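Lectin (Trichosanthes anguina, PDB 4HR6) binds galactosides through its beta-trefoil lectin chain and is a nontoxic three-chain homologue of type II ribosome-inactivating proteins. Local coordinates at residues C[49-52]-C[53-57]; C[120-124]-C[125-129]; C[152-155]-C[156-159]; C[251-255]-C[256-260]. One frame throughout, in Å; residues are numbered along the deposited sequence.

Contact 1 of 4, residues C[49-52]-C[53-57]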
loop_
_atom_site.group_PDB
_atom_site.type_symbol
_atom_site.label_atom_id
_atom_site.label_comp_id
_atom_site.label_asym_id
_atom_site.label_seq_id
_atom_site.Cartn_x
_atom_site.Cartn_y
_atom_site.Cartn_z
ATOM N N HIS C 49 -21.775 -10.037 4.590
ATOM C CA HIS C 49 -22.462 -9.865 5.866
ATOM C C HIS C 49 -21.613 -10.394 6.993
ATOM O O HIS C 49 -20.679 -11.137 6.753
ATOM C CB HIS C 49 -23.795 -10.620 5.849
ATOM C CG HIS C 49 -24.814 -10.005 4.951
ATOM N ND1 HIS C 49 -25.725 -9.071 5.394
ATOM C CD2 HIS C 49 -25.046 -10.163 3.630
ATOM C CE1 HIS C 49 -26.485 -8.688 4.385
ATOM N NE2 HIS C 49 -26.096 -9.341 3.303
ATOM N N SER C 50 -21.966 -10.038 8.225
ATOM C CA SER C 50 -21.294 -10.569 9.422
ATOM C C SER C 50 -21.491 -12.090 9.623
ATOM O O SER C 50 -20.801 -12.706 10.440
ATOM C CB SER C 50 -21.765 -9.811 10.667
ATOM O OG SER C 50 -21.804 -8.417 10.415
ATOM N N ASP C 51 -22.459 -12.659 8.902
ATOM C CA ASP C 51 -22.622 -14.108 8.716
ATOM C C ASP C 51 -21.361 -14.858 8.313
ATOM O O ASP C 51 -21.137 -15.995 8.749
ATOM C CB ASP C 51 -23.577 -14.363 7.546
ATOM C CG ASP C 51 -25.016 -14.285 7.925
ATOM O OD1 ASP C 51 -25.367 -14.699 9.046
ATOM O OD2 ASP C 51 -25.810 -13.831 7.074
ATOM N N GLY C 52 -20.581 -14.238 7.425
ATOM C CA GLY C 52 -19.615 -14.956 6.598
ATOM C C GLY C 52 -20.248 -15.341 5.271
ATOM O O GLY C 52 -19.684 -16.120 4.510
ATOM N N THR C 53 -21.418 -14.780 4.981
ATOM C CA THR C 53 -22.117 -15.069 3.747
ATOM C C THR C 53 -21.873 -13.946 2.757
ATOM O O THR C 53 -21.652 -12.794 3.139
ATOM C CB THR C 53 -23.643 -15.257 3.944
ATOM O OG1 THR C 53 -24.220 -14.085 4.538
ATOM C CG2 THR C 53 -23.936 -16.477 4.815
ATOM N N VAL C 54 -21.919 -14.310 1.483
ATOM C CA VAL C 54 -21.715 -13.401 0.380
ATOM C C VAL C 54 -22.949 -13.508 -0.507
ATOM O O VAL C 54 -23.316 -14.617 -0.912
ATOM C CB VAL C 54 -20.448 -13.819 -0.405
ATOM C CG1 VAL C 54 -20.152 -12.828 -1.514
ATOM C CG2 VAL C 54 -19.269 -13.948 0.545
ATOM N N ARG C 55 -23.577 -12.374 -0.821
ATOM C CA ARG C 55 -24.915 -12.373 -1.430
ATOM C C ARG C 55 -25.031 -11.504 -2.648
ATOM O O ARG C 55 -24.559 -10.375 -2.646
ATOM C CB ARG C 55 -25.973 -11.901 -0.418
ATOM C CG ARG C 55 -25.849 -12.560 0.949
ATOM C CD ARG C 55 -27.160 -12.583 1.737
ATOM N NE ARG C 55 -26.976 -13.252 3.024
ATOM C CZ ARG C 55 -27.879 -13.311 4.004
ATOM N NH1 ARG C 55 -29.084 -12.767 3.868
ATOM N NH2 ARG C 55 -27.575 -13.943 5.130
ATOM N N SER C 56 -25.679 -12.036 -3.687
ATOM C CA SER C 56 -26.142 -11.231 -4.805
ATOM C C SER C 56 -27.626 -11.497 -5.021
ATOM O O SER C 56 -28.116 -12.595 -4.729
ATOM C CB SER C 56 -25.376 -11.550 -6.078
ATOM O OG SER C 56 -25.615 -10.535 -7.041
ATOM N N LEU C 57 -28.329 -10.470 -5.497
ATOM C CA LEU C 57 -29.771 -10.528 -5.779
ATOM C C LEU C 57 -30.638 -11.037 -4.620
ATOM O O LEU C 57 -31.765 -11.466 -4.844
ATOM C CB LEU C 57 -30.033 -11.382 -7.026
ATOM C CG LEU C 57 -29.252 -10.969 -8.275
ATOM C CD1 LEU C 57 -29.450 -11.991 -9.383
ATOM C CD2 LEU C 57 -29.649 -9.573 -8.732
#
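The tight turn between strands 46-49 and 54-56 of the first beta-trefoil domain brings His49, Asp51, Thr53 and Arg55 together on one side of the chain. Its base is closed by the backbone hydrogen bond from His49 N to Thr53 O, 3.1 Å, and Gly52 takes the positive phi that swings the chain round. Arg55 runs extended from CG to NE and crosses the imidazole of His49 at about a right angle, with its CG 3.7 Å from His49 CD2. Arg55 CZ lies above one face of that ring, offset toward its rim, the two planes 39° apart, which is packing and not a parallel stack. At the far end Arg55 NH2 makes a salt bridge with Asp51 OD2 at 2.6 Å, the carboxylate and guanidinium planes 13° apart. A chi1 of 58° sets Thr53 OG1 between its backbone N and carbonyl carbon, where it donates to Asp51 OD2, 3.0 Å, on the anti side of the carboxylate, and accepts from Arg55 NE at 3.3 Å. One carboxylate oxygen thus meets both hydroxyl and guanidinium, an arrangement likely to favour the ionised form of Asp51 and to limit rotation of the arginine head.

Contact 2 of 4, residues C[120-124]-C[125-129]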
loop_
_atom_site.group_PDB
_atom_site.type_symbol
_atom_site.label_atom_id
_atom_site.label_comp_id
_atom_site.label_asym_id
_atom_site.label_seq_id
_atom_site.Cartn_x
_atom_site.Cartn_y
_atom_site.Cartn_z
ATOM N N VAL C 120 -9.339 -27.840 -6.591
ATOM C CA VAL C 120 -8.252 -27.967 -5.630
ATOM C C VAL C 120 -7.439 -26.669 -5.661
ATOM O O VAL C 120 -7.257 -26.051 -6.730
ATOM C CB VAL C 120 -7.337 -29.172 -5.939
ATOM C CG1 VAL C 120 -6.415 -29.453 -4.755
ATOM C CG2 VAL C 120 -8.165 -30.410 -6.288
ATOM N N ASN C 121 -6.979 -26.239 -4.492
ATOM C CA ASN C 121 -6.240 -24.985 -4.397
ATOM C C ASN C 121 -4.758 -25.185 -4.697
ATOM O O ASN C 121 -4.043 -25.801 -3.915
ATOM C CB ASN C 121 -6.427 -24.348 -3.012
ATOM C CG ASN C 121 -5.796 -22.963 -2.904
ATOM O OD1 ASN C 121 -5.628 -22.249 -3.900
ATOM N ND2 ASN C 121 -5.450 -22.580 -1.689
ATOM N N THR C 122 -4.319 -24.656 -5.835
ATOM C CA THR C 122 -2.905 -24.660 -6.223
ATOM C C THR C 122 -2.342 -23.237 -6.335
ATOM O O THR C 122 -1.232 -23.046 -6.828
ATOM C CB THR C 122 -2.692 -25.396 -7.560
ATOM O OG1 THR C 122 -3.500 -24.801 -8.586
ATOM C CG2 THR C 122 -3.060 -26.867 -7.404
ATOM N N TYR C 123 -3.108 -22.246 -5.875
ATOM C CA TYR C 123 -2.653 -20.859 -5.849
ATOM C C TYR C 123 -2.298 -20.354 -7.237
ATOM O O TYR C 123 -1.268 -19.714 -7.445
ATOM C CB TYR C 123 -1.477 -20.698 -4.896
ATOM C CG TYR C 123 -1.835 -21.010 -3.465
ATOM C CD1 TYR C 123 -2.520 -20.082 -2.684
ATOM C CD2 TYR C 123 -1.479 -22.227 -2.880
ATOM C CE1 TYR C 123 -2.840 -20.356 -1.363
ATOM C CE2 TYR C 123 -1.802 -22.507 -1.560
ATOM C CZ TYR C 123 -2.481 -21.568 -0.808
ATOM O OH TYR C 123 -2.807 -21.836 0.501
ATOM N N SER C 124 -3.188 -20.646 -8.172
ATOM C CA SER C 124 -3.047 -20.251 -9.555
ATOM C C SER C 124 -3.663 -18.892 -9.782
ATOM O O SER C 124 -4.509 -18.451 -9.001
ATOM C CB SER C 124 -3.749 -21.282 -10.452
ATOM O OG SER C 124 -3.334 -22.589 -10.087
ATOM N N ALA C 125 -3.251 -18.248 -10.873
ATOM C CA ALA C 125 -3.819 -16.980 -11.301
ATOM C C ALA C 125 -5.304 -17.112 -11.615
ATOM O O ALA C 125 -6.053 -16.136 -11.521
ATOM C CB ALA C 125 -3.075 -16.437 -12.511
ATOM N N SER C 126 -5.729 -18.317 -11.984
ATOM C CA SER C 126 -7.144 -18.611 -12.188
ATOM C C SER C 126 -7.905 -18.715 -10.853
ATOM O O SER C 126 -9.141 -18.780 -10.851
ATOM C CB SER C 126 -7.291 -19.915 -12.987
ATOM O OG SER C 126 -6.650 -20.989 -12.311
ATOM N N GLN C 127 -7.169 -18.746 -9.736
ATOM C CA GLN C 127 -7.746 -18.751 -8.385
ATOM C C GLN C 127 -7.497 -17.449 -7.572
ATOM O O GLN C 127 -7.620 -17.437 -6.342
ATOM C CB GLN C 127 -7.208 -19.965 -7.623
ATOM C CG GLN C 127 -7.460 -21.272 -8.371
ATOM C CD GLN C 127 -7.044 -22.497 -7.591
ATOM O OE1 GLN C 127 -5.895 -22.612 -7.145
ATOM N NE2 GLN C 127 -7.977 -23.436 -7.425
ATOM N N GLY C 128 -7.154 -16.363 -8.262
ATOM C CA GLY C 128 -6.841 -15.086 -7.616
ATOM C C GLY C 128 -7.950 -14.087 -7.828
ATOM O O GLY C 128 -8.434 -13.897 -8.950
ATOM N N TRP C 129 -8.369 -13.437 -6.750
ATOM C CA TRP C 129 -9.495 -12.498 -6.839
ATOM C C TRP C 129 -9.224 -11.212 -6.062
ATOM O O TRP C 129 -8.552 -11.241 -5.049
ATOM C CB TRP C 129 -10.762 -13.159 -6.291
ATOM C CG TRP C 129 -11.053 -14.480 -6.893
ATOM C CD1 TRP C 129 -10.714 -15.702 -6.393
ATOM C CD2 TRP C 129 -11.742 -14.719 -8.112
ATOM N NE1 TRP C 129 -11.151 -16.689 -7.230
ATOM C CE2 TRP C 129 -11.785 -16.112 -8.298
ATOM C CE3 TRP C 129 -12.326 -13.884 -9.075
ATOM C CZ2 TRP C 129 -12.389 -16.698 -9.405
ATOM C CZ3 TRP C 129 -12.930 -14.464 -10.181
ATOM C CH2 TRP C 129 -12.961 -15.864 -10.333
#
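Gln127 reaches back to the 120-124 loop and offers the two ends of its amide to different backbone groups. The side chain is extended beyond CG, and a chi3 of -55° sets the turn of the terminal amide. Its NE2 donates to Val120 O at 2.8 Å, from well above that carbonyl plane, while its OE1 accepts from Thr122 N at 2.9 Å, in the plane of its own carbonyl and on a lone pair. Ser124 N also points straight at OE1, but at 3.5 Å this third bond is weak. Beside it stands the amide of Asn121, turned 57° from that of Gln127. The two side-chain oxygens, Asn121 OD1 and Gln127 OE1, come to 3.3 Å as a pair of acceptors. Asn121 OD1 takes Tyr123 N at 3.2 Å, which makes an Asx turn, and its ND2 lies over the rim of one face of the Tyr123 ring.

The loop lies in the first ricin-type trefoil domain, between strands 117-120 and 130-131. Gln127-Gly128-Trp129 is the QXW motif of this fold, its glutamine binding the preceding loop and its tryptophan buried. A short 3-10 segment, 125-126, follows the turn, and Gln127 N returns to Ser124 O at 2.8 Å. Thr122 OG1 donates to Ser124 OG at 2.7 Å, tying these two hydroxyls together. Ser124 CB also packs on Ser126 OG at 3.5 Å. Gln127 NE2 has a second acceptor in Thr106 OG1 of strand 103-106, and Ser124 O also accepts from Arg216 NH1 of the second trefoil domain.

Contact 3 of 4, residues C[152-155]-C[156-159]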
loop_
_atom_site.group_PDB
_atom_site.type_symbol
_atom_site.label_atom_id
_atom_site.label_comp_id
_atom_site.label_asym_id
_atom_site.label_seq_id
_atom_site.Cartn_x
_atom_site.Cartn_y
_atom_site.Cartn_z
ATOM N N ALA C 152 10.919 -4.510 -19.094
ATOM C CA ALA C 152 10.670 -5.604 -20.028
ATOM C C ALA C 152 11.673 -5.444 -21.169
ATOM O O ALA C 152 11.588 -4.476 -21.938
ATOM C CB ALA C 152 9.243 -5.552 -20.566
ATOM N N THR C 153 12.625 -6.371 -21.248
ATOM C CA THR C 153 13.699 -6.322 -22.254
ATOM C C THR C 153 13.551 -7.355 -23.390
ATOM O O THR C 153 12.688 -8.251 -23.344
ATOM C CB THR C 153 15.057 -6.560 -21.575
ATOM O OG1 THR C 153 15.036 -7.828 -20.904
ATOM C CG2 THR C 153 15.356 -5.443 -20.567
ATOM N N ASP C 154 14.413 -7.214 -24.401
ATOM C CA ASP C 154 14.522 -8.162 -25.515
ATOM C C ASP C 154 13.178 -8.400 -26.195
ATOM O O ASP C 154 12.676 -9.530 -26.229
ATOM C CB ASP C 154 15.126 -9.487 -25.023
ATOM C CG ASP C 154 16.564 -9.336 -24.554
ATOM O OD1 ASP C 154 17.244 -8.416 -25.035
ATOM O OD2 ASP C 154 17.027 -10.139 -23.717
ATOM N N GLY C 155 12.596 -7.324 -26.723
ATOM C CA GLY C 155 11.288 -7.394 -27.376
ATOM C C GLY C 155 10.244 -8.089 -26.515
ATOM O O GLY C 155 9.568 -9.025 -26.969
ATOM N N ASN C 156 10.139 -7.639 -25.263
ATOM C CA ASN C 156 9.164 -8.142 -24.296
ATOM C C ASN C 156 9.275 -9.629 -24.008
ATOM O O ASN C 156 8.257 -10.289 -23.809
ATOM C CB ASN C 156 7.730 -7.811 -24.732
ATOM C CG ASN C 156 7.466 -6.323 -24.795
ATOM O OD1 ASN C 156 8.095 -5.535 -24.089
ATOM N ND2 ASN C 156 6.521 -5.927 -25.639
ATOM N N THR C 157 10.500 -10.152 -23.959
ATOM C CA THR C 157 10.712 -11.567 -23.615
ATOM C C THR C 157 11.390 -11.743 -22.270
ATOM O O THR C 157 11.118 -12.720 -21.578
ATOM C CB THR C 157 11.547 -12.329 -24.687
ATOM O OG1 THR C 157 12.841 -11.731 -24.816
ATOM C CG2 THR C 157 10.844 -12.313 -26.055
ATOM N N ASN C 158 12.277 -10.819 -21.899
ATOM C CA ASN C 158 12.983 -10.885 -20.614
ATOM C C ASN C 158 12.744 -9.672 -19.704
ATOM O O ASN C 158 12.124 -8.696 -20.114
ATOM C CB ASN C 158 14.474 -11.052 -20.858
ATOM C CG ASN C 158 14.887 -12.498 -20.886
ATOM O OD1 ASN C 158 14.363 -13.285 -21.674
ATOM N ND2 ASN C 158 15.819 -12.866 -20.009
ATOM N N MET C 159 13.239 -9.739 -18.472
ATOM C CA MET C 159 13.138 -8.595 -17.566
ATOM C C MET C 159 14.262 -8.492 -16.537
ATOM O O MET C 159 14.736 -9.496 -16.016
ATOM C CB MET C 159 11.762 -8.565 -16.869
ATOM C CG MET C 159 11.555 -9.597 -15.774
ATOM S SD MET C 159 10.177 -9.122 -14.704
ATOM C CE MET C 159 10.768 -9.764 -13.139
HETATM O O HOH W 1 10.823 -4.690 -24.678
#
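Strands 148-153 and 158-163 run antiparallel into a hairpin whose loop is 154-157. Ala152 and Met159 form a non-hydrogen-bonded pair, and Thr153 and Asn158 the hydrogen-bonded pair next to it, with Thr153 N donating to Asn158 O at 2.6 Å. Thr153 O accepts twice at 3.0 Å, from Thr157 N nearly in line with the carbonyl and from Asn158 N well above its plane. Two residues thus face one across the strands, a classic beta bulge. Asp154, Gly155 and Asn156 all have positive phi, which carries the chain round the loop.

Thr157 fastens the tip. With chi1 at 61° its OG1 swings back over the loop to donate to Asp154 O at 2.6 Å, only slightly tilted from the carbonyl plane, and Thr157 N adds a weak bond to the same oxygen. The methyl CG2 lies alongside, close to Gly155 O. Asn156 turns its OD1 toward the start of the loop, 3.7 Å from Ala152 CB, where a water donates both to this OD1 and to Ala152 O, bridging strand and loop at 2.9 Å each.

The hairpin packs on the neighbouring strands of the second trefoil domain: Ala152 rests on Ile206 and Met159 on Ile204, both of strand 201-208, while Asn156 and Met159 touch Leu189 and Val191 of strand 189-194.

Contact 4 of 4, residues C[251-255]-C[256-260]. With AMG (methyl alpha-D-galactopyranoside), chain E.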
loop_
_atom_site.group_PDB
_atom_site.type_symbol
_atom_site.label_atom_id
_atom_site.label_comp_id
_atom_site.label_asym_id
_atom_site.label_seq_id
_atom_site.Cartn_x
_atom_site.Cartn_y
_atom_site.Cartn_z
ATOM N N ARG C 251 13.891 -17.598 -1.082
ATOM C CA ARG C 251 13.430 -17.613 0.299
ATOM C C ARG C 251 13.318 -16.170 0.821
ATOM O O ARG C 251 14.227 -15.369 0.598
ATOM C CB ARG C 251 14.435 -18.393 1.150
ATOM C CG ARG C 251 13.974 -18.747 2.548
ATOM C CD ARG C 251 15.080 -19.452 3.327
ATOM N NE ARG C 251 14.527 -20.296 4.388
ATOM C CZ ARG C 251 14.160 -21.573 4.246
ATOM N NH1 ARG C 251 14.290 -22.208 3.083
ATOM N NH2 ARG C 251 13.659 -22.228 5.286
ATOM N N PRO C 252 12.215 -15.832 1.519
ATOM C CA PRO C 252 12.050 -14.458 2.010
ATOM C C PRO C 252 12.946 -14.128 3.199
ATOM O O PRO C 252 12.993 -14.883 4.171
ATOM C CB PRO C 252 10.574 -14.404 2.434
ATOM C CG PRO C 252 9.949 -15.653 1.910
ATOM C CD PRO C 252 11.049 -16.662 1.865
ATOM N N HIS C 253 13.675 -13.021 3.111
ATOM C CA HIS C 253 14.471 -12.541 4.258
ATOM C C HIS C 253 14.346 -11.032 4.513
ATOM O O HIS C 253 14.873 -10.532 5.505
ATOM C CB HIS C 253 15.957 -12.959 4.141
ATOM C CG HIS C 253 16.588 -12.623 2.824
ATOM N ND1 HIS C 253 16.583 -11.351 2.296
ATOM C CD2 HIS C 253 17.257 -13.394 1.934
ATOM C CE1 HIS C 253 17.214 -11.349 1.136
ATOM N NE2 HIS C 253 17.639 -12.576 0.895
ATOM N N GLY C 254 13.668 -10.312 3.624
ATOM C CA GLY C 254 13.349 -8.907 3.859
ATOM C C GLY C 254 14.473 -7.890 3.720
ATOM O O GLY C 254 14.321 -6.751 4.147
ATOM N N ASP C 255 15.584 -8.275 3.100
ATOM C CA ASP C 255 16.688 -7.355 2.868
ATOM C C ASP C 255 16.395 -6.505 1.621
ATOM O O ASP C 255 15.393 -6.712 0.935
ATOM C CB ASP C 255 18.013 -8.119 2.728
ATOM C CG ASP C 255 19.228 -7.285 3.158
ATOM O OD1 ASP C 255 19.171 -6.034 3.092
ATOM O OD2 ASP C 255 20.242 -7.879 3.564
ATOM N N LEU C 256 17.284 -5.565 1.326
ATOM C CA LEU C 256 17.031 -4.524 0.333
ATOM C C LEU C 256 16.809 -5.053 -1.077
ATOM O O LEU C 256 16.063 -4.448 -1.867
ATOM C CB LEU C 256 18.185 -3.527 0.317
ATOM C CG LEU C 256 18.516 -2.794 1.624
ATOM C CD1 LEU C 256 19.803 -2.005 1.436
ATOM C CD2 LEU C 256 17.381 -1.876 2.055
ATOM N N ASN C 257 17.459 -6.169 -1.400
ATOM C CA ASN C 257 17.295 -6.783 -2.715
ATOM C C ASN C 257 15.947 -7.498 -2.887
ATOM O O ASN C 257 15.629 -7.939 -3.999
ATOM C CB ASN C 257 18.454 -7.742 -3.039
ATOM C CG ASN C 257 18.560 -8.880 -2.051
ATOM O OD1 ASN C 257 18.298 -8.700 -0.865
ATOM N ND2 ASN C 257 18.927 -10.060 -2.534
ATOM N N GLN C 258 15.168 -7.596 -1.801
ATOM C CA GLN C 258 13.793 -8.131 -1.841
ATOM C C GLN C 258 12.700 -7.076 -1.535
ATOM O O GLN C 258 11.510 -7.415 -1.376
ATOM C CB GLN C 258 13.662 -9.301 -0.862
ATOM C CG GLN C 258 14.276 -10.584 -1.371
ATOM C CD GLN C 258 14.122 -11.735 -0.403
ATOM O OE1 GLN C 258 13.479 -11.609 0.635
ATOM N NE2 GLN C 258 14.730 -12.873 -0.735
ATOM N N GLN C 259 13.096 -5.808 -1.482
ATOM C CA GLN C 259 12.173 -4.713 -1.191
ATOM C C GLN C 259 11.898 -3.968 -2.471
ATOM O O GLN C 259 12.809 -3.690 -3.233
ATOM C CB GLN C 259 12.761 -3.777 -0.129
ATOM C CG GLN C 259 12.684 -4.321 1.299
ATOM C CD GLN C 259 13.329 -3.386 2.313
ATOM O OE1 GLN C 259 13.332 -2.167 2.131
ATOM N NE2 GLN C 259 13.893 -3.953 3.388
ATOM N N TRP C 260 10.630 -3.641 -2.693
ATOM C CA TRP C 260 10.160 -3.015 -3.918
ATOM C C TRP C 260 9.112 -1.961 -3.591
ATOM O O TRP C 260 8.501 -1.998 -2.525
ATOM C CB TRP C 260 9.495 -4.070 -4.816
ATOM C CG TRP C 260 10.364 -5.244 -5.137
ATOM C CD1 TRP C 260 10.529 -6.382 -4.396
ATOM C CD2 TRP C 260 11.209 -5.379 -6.276
ATOM N NE1 TRP C 260 11.427 -7.222 -5.014
ATOM C CE2 TRP C 260 11.845 -6.633 -6.183
ATOM C CE3 TRP C 260 11.472 -4.567 -7.385
ATOM C CZ2 TRP C 260 12.754 -7.086 -7.149
ATOM C CZ3 TRP C 260 12.371 -5.030 -8.359
ATOM C CH2 TRP C 260 12.997 -6.272 -8.223
HETATM C C1 AMG E . 22.558 -14.044 -1.534
HETATM C C2 AMG E . 21.431 -13.032 -1.322
HETATM C C3 AMG E . 20.066 -13.652 -1.640
HETATM C C4 AMG E . 20.086 -14.257 -3.038
HETATM C C5 AMG E . 21.301 -15.183 -3.212
HETATM C C6 AMG E . 21.444 -15.712 -4.637
HETATM C C7 AMG E . 23.677 -15.615 -0.134
HETATM O O1 AMG E . 22.424 -15.148 -0.628
HETATM O O2 AMG E . 21.487 -12.570 0.030
HETATM O O3 AMG E . 19.014 -12.679 -1.560
HETATM O O4 AMG E . 20.098 -13.197 -4.003
HETATM O O5 AMG E . 22.511 -14.498 -2.883
HETATM O O6 AMG E . 22.253 -16.896 -4.602
#
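A chi1 of 51° in His253, with CG between its backbone N and carbonyl carbon, folds the imidazole back over the amide of Gln258, whose extended chain and chi3 of 4° lay that amide flat beneath the ring. This is the galactose site of the second beta-trefoil domain, with the QXW motif Gln258-Gln259-Trp260, and the two planes stack just 6° apart, Gln258 NE2 offset toward the ring's rim. The amide is itself gripped at both ends. Its NE2 donates to Arg251 O at 2.9 Å and also bonds Asp236 OD1, an acid that contacts the sugar, while OE1 accepts from His253 N at 2.9 Å and from Gly254 N at 3.3 Å. Gln258 thus acts as a second-shell residue, consistent with fixing the plane of the histidine. Asp255 N adds a weak bond to His253 ND1 at the ring edge. Further round the turn, Asp255 OD1 accepts from Leu256 N at the start of the 3-10 segment 256-258, and Gln259 NE2 donates to Gly254 O at 2.9 Å. O3 of the methyl galactoside is met by two donors from this turn, His253 NE2 and Asn257 ND2, each at 2.8 Å.

Overall arrangement
All four contacts are local turns or loops in two tandem trefoil domains, contacts 1 and 2 in the first, 3 and 4 in the second. Contact 2 lies deepest, its centre about 8 Å from the chain's centre and most of its touching residues buried, whereas the centres of the others lie more than 20 Å out, contact 4 being the most exposed. Contacts 2 and 4 are counterparts, each with a QXW glutamine, at or just after a 3-10 segment, whose amide binds the backbone of the preceding loop, but only contact 4 adds a histidine stack and bound sugar. Contacts 1 and 3 join antiparallel strands: charged side chains mark the first, backbone bonding and a bridging water the second.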